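Local coordinates for Card1 endonuclease domain-containing protein (Vibrio cholerae, PDB 1XMX) that is of unknown function but may bind nucleic acid, carrying a Card1-like endonuclease domain of the PDDEXK clan, at residues V49-K52 and S56-F59; T81-G86 and Y111-F116. One frame throughout, in Å; residues are numbered along the deposited sequence.

How the contacts relate
Contact 1 (49-52 with 56-59) and contact 2 (81-86 with 111-116) follow one another along the chain, the first closing before the second opens, and helix 68-85 is the next element after strand 56-61. Both reach the same mixed sheet, in which strand 56-61 is an outermost strand and strand 115-118 lies beyond strands 30-35, 4-9 and 88-92, four places away in the strand order. Their centres are 20 Å apart and their nearest atoms about 7 Å apart, so they do not touch. The centres of contacts 1 and 2 lie 22 and 35 Å from the chain centre, on the same side of it.

Contact 1: V49-K52 and S56-F59; sequences VLNK and STDF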
loop_
_atom_site.group_PDB
_atom_site.type_symbol
_atom_site.label_atom_id
_atom_site.label_comp_id
_atom_site.label_asym_id
_atom_site.label_seq_id
_atom_site.Cartn_x
_atom_site.Cartn_y
_atom_site.Cartn_z
ATOM N N VAL A 49 -7.831 -13.316 -6.170
ATOM C CA VAL A 49 -6.603 -13.396 -5.406
ATOM C C VAL A 49 -6.330 -14.868 -4.952
ATOM O O VAL A 49 -5.206 -15.416 -5.116
ATOM C CB VAL A 49 -6.739 -12.487 -4.197
ATOM C CG1 VAL A 49 -5.639 -12.767 -3.161
ATOM C CG2 VAL A 49 -6.837 -11.012 -4.643
ATOM N N LEU A 50 -7.334 -15.521 -4.377
ATOM C CA LEU A 50 -7.064 -16.887 -3.794
ATOM C C LEU A 50 -6.919 -17.889 -4.886
ATOM O O LEU A 50 -6.023 -18.719 -4.809
ATOM C CB LEU A 50 -8.137 -17.362 -2.800
ATOM C CG LEU A 50 -8.059 -16.567 -1.473
ATOM C CD1 LEU A 50 -9.430 -16.608 -0.739
ATOM C CD2 LEU A 50 -6.912 -16.981 -0.539
ATOM N N ASN A 51 -7.791 -17.828 -5.897
ATOM C CA ASN A 51 -7.720 -18.806 -7.004
ATOM C C ASN A 51 -6.364 -18.832 -7.718
ATOM O O ASN A 51 -5.924 -19.929 -8.133
ATOM C CB ASN A 51 -8.836 -18.632 -8.051
ATOM C CG ASN A 51 -10.226 -19.038 -7.534
ATOM O OD1 ASN A 51 -11.247 -18.786 -8.221
ATOM N ND2 ASN A 51 -10.287 -19.651 -6.337
ATOM N N LYS A 52 -5.734 -17.646 -7.859
ATOM C CA LYS A 52 -4.335 -17.471 -8.340
ATOM C C LYS A 52 -3.394 -18.460 -7.659
ATOM O O LYS A 52 -2.480 -18.966 -8.288
ATOM C CB LYS A 52 -3.741 -16.089 -7.997
ATOM C CG LYS A 52 -3.930 -14.910 -8.966
ATOM C CD LYS A 52 -2.958 -13.773 -8.519
ATOM C CE LYS A 52 -3.488 -12.337 -8.730
ATOM N NZ LYS A 52 -2.652 -11.527 -9.740
ATOM N N SER A 56 -9.104 -22.862 -3.509
ATOM C CA SER A 56 -10.490 -22.807 -3.970
ATOM C C SER A 56 -11.503 -22.117 -3.041
ATOM O O SER A 56 -11.285 -22.007 -1.831
ATOM C CB SER A 56 -10.971 -24.203 -4.420
ATOM O OG SER A 56 -11.017 -25.071 -3.337
ATOM N N THR A 57 -12.620 -21.672 -3.631
ATOM C CA THR A 57 -13.570 -20.778 -2.954
ATOM C C THR A 57 -15.021 -21.154 -3.323
ATOM O O THR A 57 -15.272 -21.671 -4.401
ATOM C CB THR A 57 -13.296 -19.272 -3.322
ATOM O OG1 THR A 57 -13.480 -19.065 -4.727
ATOM C CG2 THR A 57 -11.853 -18.855 -3.038
ATOM N N ASP A 58 -15.968 -20.898 -2.412
ATOM C CA ASP A 58 -17.371 -20.996 -2.708
ATOM C C ASP A 58 -18.034 -19.881 -1.966
ATOM O O ASP A 58 -17.474 -19.351 -1.013
ATOM C CB ASP A 58 -17.941 -22.318 -2.179
ATOM C CG ASP A 58 -17.404 -23.537 -2.933
ATOM O OD1 ASP A 58 -17.173 -23.399 -4.164
ATOM O OD2 ASP A 58 -17.210 -24.632 -2.301
ATOM N N PHE A 59 -19.241 -19.546 -2.405
ATOM C CA PHE A 59 -19.998 -18.461 -1.883
ATOM C C PHE A 59 -21.305 -19.071 -1.438
ATOM O O PHE A 59 -21.991 -19.711 -2.215
ATOM C CB PHE A 59 -20.267 -17.383 -2.972
ATOM C CG PHE A 59 -20.950 -16.136 -2.441
ATOM C CD1 PHE A 59 -20.559 -15.568 -1.214
ATOM C CD2 PHE A 59 -21.914 -15.468 -3.187
ATOM C CE1 PHE A 59 -21.153 -14.375 -0.730
ATOM C CE2 PHE A 59 -22.488 -14.287 -2.715
ATOM C CZ PHE A 59 -22.123 -13.739 -1.478
HETATM O O HOH W 1 -12.706 -21.729 -6.867
#
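The last turn of helix 40-52 and the start of strand 56-61 come closest at Asn51 and Ser56, whose CA atoms are 5.7 Å apart, and no direct hydrogen bond joins the two segments. Thr57 meets both Leu50 and Asn51 with its methyl group: Thr57 CG2 lies 4.0 Å from Leu50 CB and equally near Leu50 CD1, an apolar touch at the base and at one branch of the leucine. The same methyl, Thr57 CG2, is bordered by the amide nitrogen Asn51 ND2 at 3.7 Å as the two side chains pass at a slant. A chi1 of 62° sets Thr57 CG2 anti to the backbone carbonyl carbon, where it meets Leu50 and Asn51. Thr57 OG1 is 3.6 Å from Asn51 ND2; its hydrogen bond is to Ser47 OG, earlier on the helix.

These segments belong to a beta-alpha-beta unit made of strand 30-35, helix 40-52 and strand 56-61; the two strands pair in parallel, with backbone bonds from Ser56 to Arg29 and Ile31 as evidence. The contact thus lies at the tight return from helix to strand, with three residues between its segments.

Asn51 CG is anti to the backbone C (chi1 -71°), and from there ND2 donates to Ile55 O in the connection. The same nitrogen gives a weak bond to a water, 3.2 Å from Asn51 ND2, and that water also accepts from Thr57 N at 3.2 Å, bridging helix and strand on this exposed flank. Leu50, by contrast, is buried: beyond Thr57 its side chain packs on Ile31 and Phe33 of strand 30-35 and on Val18, Leu21 and Leu22 of helix 15-22.

Contact 2: T81-G86 and Y111-F116; sequences TLKARG and YHWPIF
Tyr111 meets Lys83 first along segment 111-116, its CE1 and CD1 atoms meeting the aliphatic part of the lysine obliquely. Tyr111 CE1 is 3.7 Å from Lys83 CB, and CE1 and CD1 also border Lys83 CG. Lys83 points its CG away from its own backbone N (chi1 -179°), and a bend at chi2 (67°) then keeps the chain beside the tyrosine: Lys83 CD is still 4.1 Å from Tyr111 CD1. The phenol oxygen is held by Glu80, through a hydrogen bond between Tyr111 OH and Glu80 OE1.

His112, with positive phi (63°), ends helix 98-110 in a Schellman motif and turns the chain toward Trp113. Tyr111 CB stands 3.5 Å above one face of the Trp113 indole, toward its rim. The CZ2-CH2 edge of the benzo ring is turned to helix 68-85: Lys83 N is at the ring edge, in plane, 3.9 Å from Trp113 CZ2, whereas Leu82 CB makes an apolar contact at 4.0 Å from Trp113 CH2. Tyr111 thus meets the lysine side chain, Trp113 both its backbone N and its CB and CD, and no hydrogen bond crosses the contact. Helix 68-85 stops just beyond, where Gly86 makes a second Schellman motif.

From Pro114 the chain enters the sheet, Ile115 and Phe116 belonging to strand 115-118. That strand runs parallel to strand 88-92 on one flank and antiparallel to strand 124-129 on the other; Leu82 and Trp113 both rest on Val89 of strand 88-92, while Tyr111 and Trp113 reach back to Ala79 on helix 68-85.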
loop_
_atom_site.group_PDB
_atom_site.type_symbol
_atom_site.label_atom_id
_atom_site.label_comp_id
_atom_site.label_asym_id
_atom_site.label_seq_id
_atom_site.Cartn_x
_atom_site.Cartn_y
_atom_site.Cartn_z
ATOM N N THR A 81 -24.637 -30.004 6.238
ATOM C CA THR A 81 -24.035 -30.548 5.036
ATOM C C THR A 81 -22.508 -30.723 5.217
ATOM O O THR A 81 -21.926 -31.684 4.731
ATOM C CB THR A 81 -24.273 -29.599 3.812
ATOM O OG1 THR A 81 -25.664 -29.283 3.673
ATOM C CG2 THR A 81 -23.788 -30.241 2.530
ATOM N N LEU A 82 -21.852 -29.790 5.901
ATOM C CA LEU A 82 -20.416 -29.891 6.062
ATOM C C LEU A 82 -20.130 -31.015 7.033
ATOM O O LEU A 82 -19.245 -31.805 6.810
ATOM C CB LEU A 82 -19.823 -28.599 6.629
ATOM C CG LEU A 82 -19.902 -27.398 5.694
ATOM C CD1 LEU A 82 -19.313 -26.157 6.391
ATOM C CD2 LEU A 82 -19.234 -27.747 4.310
ATOM N N LYS A 83 -20.878 -31.060 8.128
ATOM C CA LYS A 83 -20.719 -32.114 9.091
ATOM C C LYS A 83 -20.928 -33.491 8.439
ATOM O O LYS A 83 -20.163 -34.424 8.725
ATOM C CB LYS A 83 -21.681 -31.944 10.267
ATOM C CG LYS A 83 -21.522 -33.027 11.306
ATOM C CD LYS A 83 -20.145 -32.887 11.988
ATOM C CE LYS A 83 -19.927 -33.996 13.050
ATOM N NZ LYS A 83 -21.127 -34.048 13.974
ATOM N N ALA A 84 -21.927 -33.609 7.553
ATOM C CA ALA A 84 -22.257 -34.937 6.963
ATOM C C ALA A 84 -21.115 -35.443 6.100
ATOM O O ALA A 84 -20.908 -36.629 5.978
ATOM C CB ALA A 84 -23.587 -34.898 6.162
ATOM N N ARG A 85 -20.342 -34.524 5.535
ATOM C CA ARG A 85 -19.185 -34.902 4.727
ATOM C C ARG A 85 -17.902 -35.175 5.509
ATOM O O ARG A 85 -16.953 -35.665 4.950
ATOM C CB ARG A 85 -18.866 -33.787 3.768
ATOM C CG ARG A 85 -19.902 -33.570 2.723
ATOM C CD ARG A 85 -19.254 -32.701 1.640
ATOM N NE ARG A 85 -20.212 -31.806 1.022
ATOM C CZ ARG A 85 -20.079 -30.488 0.936
ATOM N NH1 ARG A 85 -18.996 -29.862 1.413
ATOM N NH2 ARG A 85 -21.051 -29.795 0.341
ATOM N N GLY A 86 -17.850 -34.838 6.784
ATOM C CA GLY A 86 -16.614 -34.965 7.547
ATOM C C GLY A 86 -15.688 -33.787 7.257
ATOM O O GLY A 86 -14.474 -33.895 7.412
ATOM N N TYR A 111 -21.099 -27.232 16.799
ATOM C CA TYR A 111 -20.432 -28.320 16.109
ATOM C C TYR A 111 -19.005 -28.561 16.616
ATOM O O TYR A 111 -18.308 -29.433 16.105
ATOM C CB TYR A 111 -20.411 -28.008 14.607
ATOM C CG TYR A 111 -21.750 -28.270 13.941
ATOM C CD1 TYR A 111 -22.060 -29.541 13.475
ATOM C CD2 TYR A 111 -22.720 -27.264 13.827
ATOM C CE1 TYR A 111 -23.276 -29.815 12.884
ATOM C CE2 TYR A 111 -23.946 -27.531 13.243
ATOM C CZ TYR A 111 -24.205 -28.828 12.769
ATOM O OH TYR A 111 -25.401 -29.154 12.189
ATOM N N HIS A 112 -18.544 -27.789 17.594
ATOM C CA HIS A 112 -17.178 -27.977 18.098
ATOM C C HIS A 112 -16.086 -27.708 17.057
ATOM O O HIS A 112 -14.989 -28.261 17.145
ATOM C CB HIS A 112 -17.001 -29.393 18.657
ATOM C CG HIS A 112 -17.922 -29.683 19.788
ATOM N ND1 HIS A 112 -18.285 -28.712 20.697
ATOM C CD2 HIS A 112 -18.606 -30.802 20.130
ATOM C CE1 HIS A 112 -19.140 -29.228 21.568
ATOM N NE2 HIS A 112 -19.350 -30.494 21.247
ATOM N N TRP A 113 -16.379 -26.856 16.081
ATOM C CA TRP A 113 -15.392 -26.538 15.094
ATOM C C TRP A 113 -14.575 -25.393 15.643
ATOM O O TRP A 113 -15.112 -24.562 16.340
ATOM C CB TRP A 113 -16.061 -26.149 13.785
ATOM C CG TRP A 113 -16.593 -27.341 13.061
ATOM C CD1 TRP A 113 -16.067 -28.636 13.063
ATOM C CD2 TRP A 113 -17.767 -27.393 12.241
ATOM N NE1 TRP A 113 -16.859 -29.461 12.280
ATOM C CE2 TRP A 113 -17.887 -28.710 11.750
ATOM C CE3 TRP A 113 -18.712 -26.444 11.845
ATOM C CZ2 TRP A 113 -18.909 -29.085 10.901
ATOM C CZ3 TRP A 113 -19.750 -26.847 11.013
ATOM C CH2 TRP A 113 -19.833 -28.146 10.560
ATOM N N PRO A 114 -13.250 -25.419 15.428
ATOM C CA PRO A 114 -12.369 -24.356 15.924
ATOM C C PRO A 114 -12.701 -23.015 15.334
ATOM O O PRO A 114 -13.162 -22.903 14.169
ATOM C CB PRO A 114 -10.943 -24.804 15.529
ATOM C CG PRO A 114 -11.049 -26.279 15.146
ATOM C CD PRO A 114 -12.525 -26.532 14.775
ATOM N N ILE A 115 -12.462 -21.984 16.142
ATOM C CA ILE A 115 -12.816 -20.616 15.751
ATOM C C ILE A 115 -11.654 -19.698 16.085
ATOM O O ILE A 115 -11.142 -19.746 17.203
ATOM C CB ILE A 115 -14.097 -20.091 16.512
ATOM C CG1 ILE A 115 -15.343 -20.972 16.215
ATOM C CG2 ILE A 115 -14.385 -18.652 16.072
ATOM C CD1 ILE A 115 -16.446 -20.884 17.281
ATOM N N PHE A 116 -11.239 -18.864 15.141
ATOM C CA PHE A 116 -10.134 -17.955 15.383
ATOM C C PHE A 116 -10.457 -16.596 14.811
ATOM O O PHE A 116 -11.367 -16.474 13.968
ATOM C CB PHE A 116 -8.840 -18.493 14.755
ATOM C CG PHE A 116 -8.843 -18.478 13.235
ATOM C CD1 PHE A 116 -8.546 -17.302 12.528
ATOM C CD2 PHE A 116 -9.141 -19.613 12.515
ATOM C CE1 PHE A 116 -8.519 -17.260 11.149
ATOM C CE2 PHE A 116 -9.111 -19.585 11.118
ATOM C CZ PHE A 116 -8.771 -18.413 10.428
#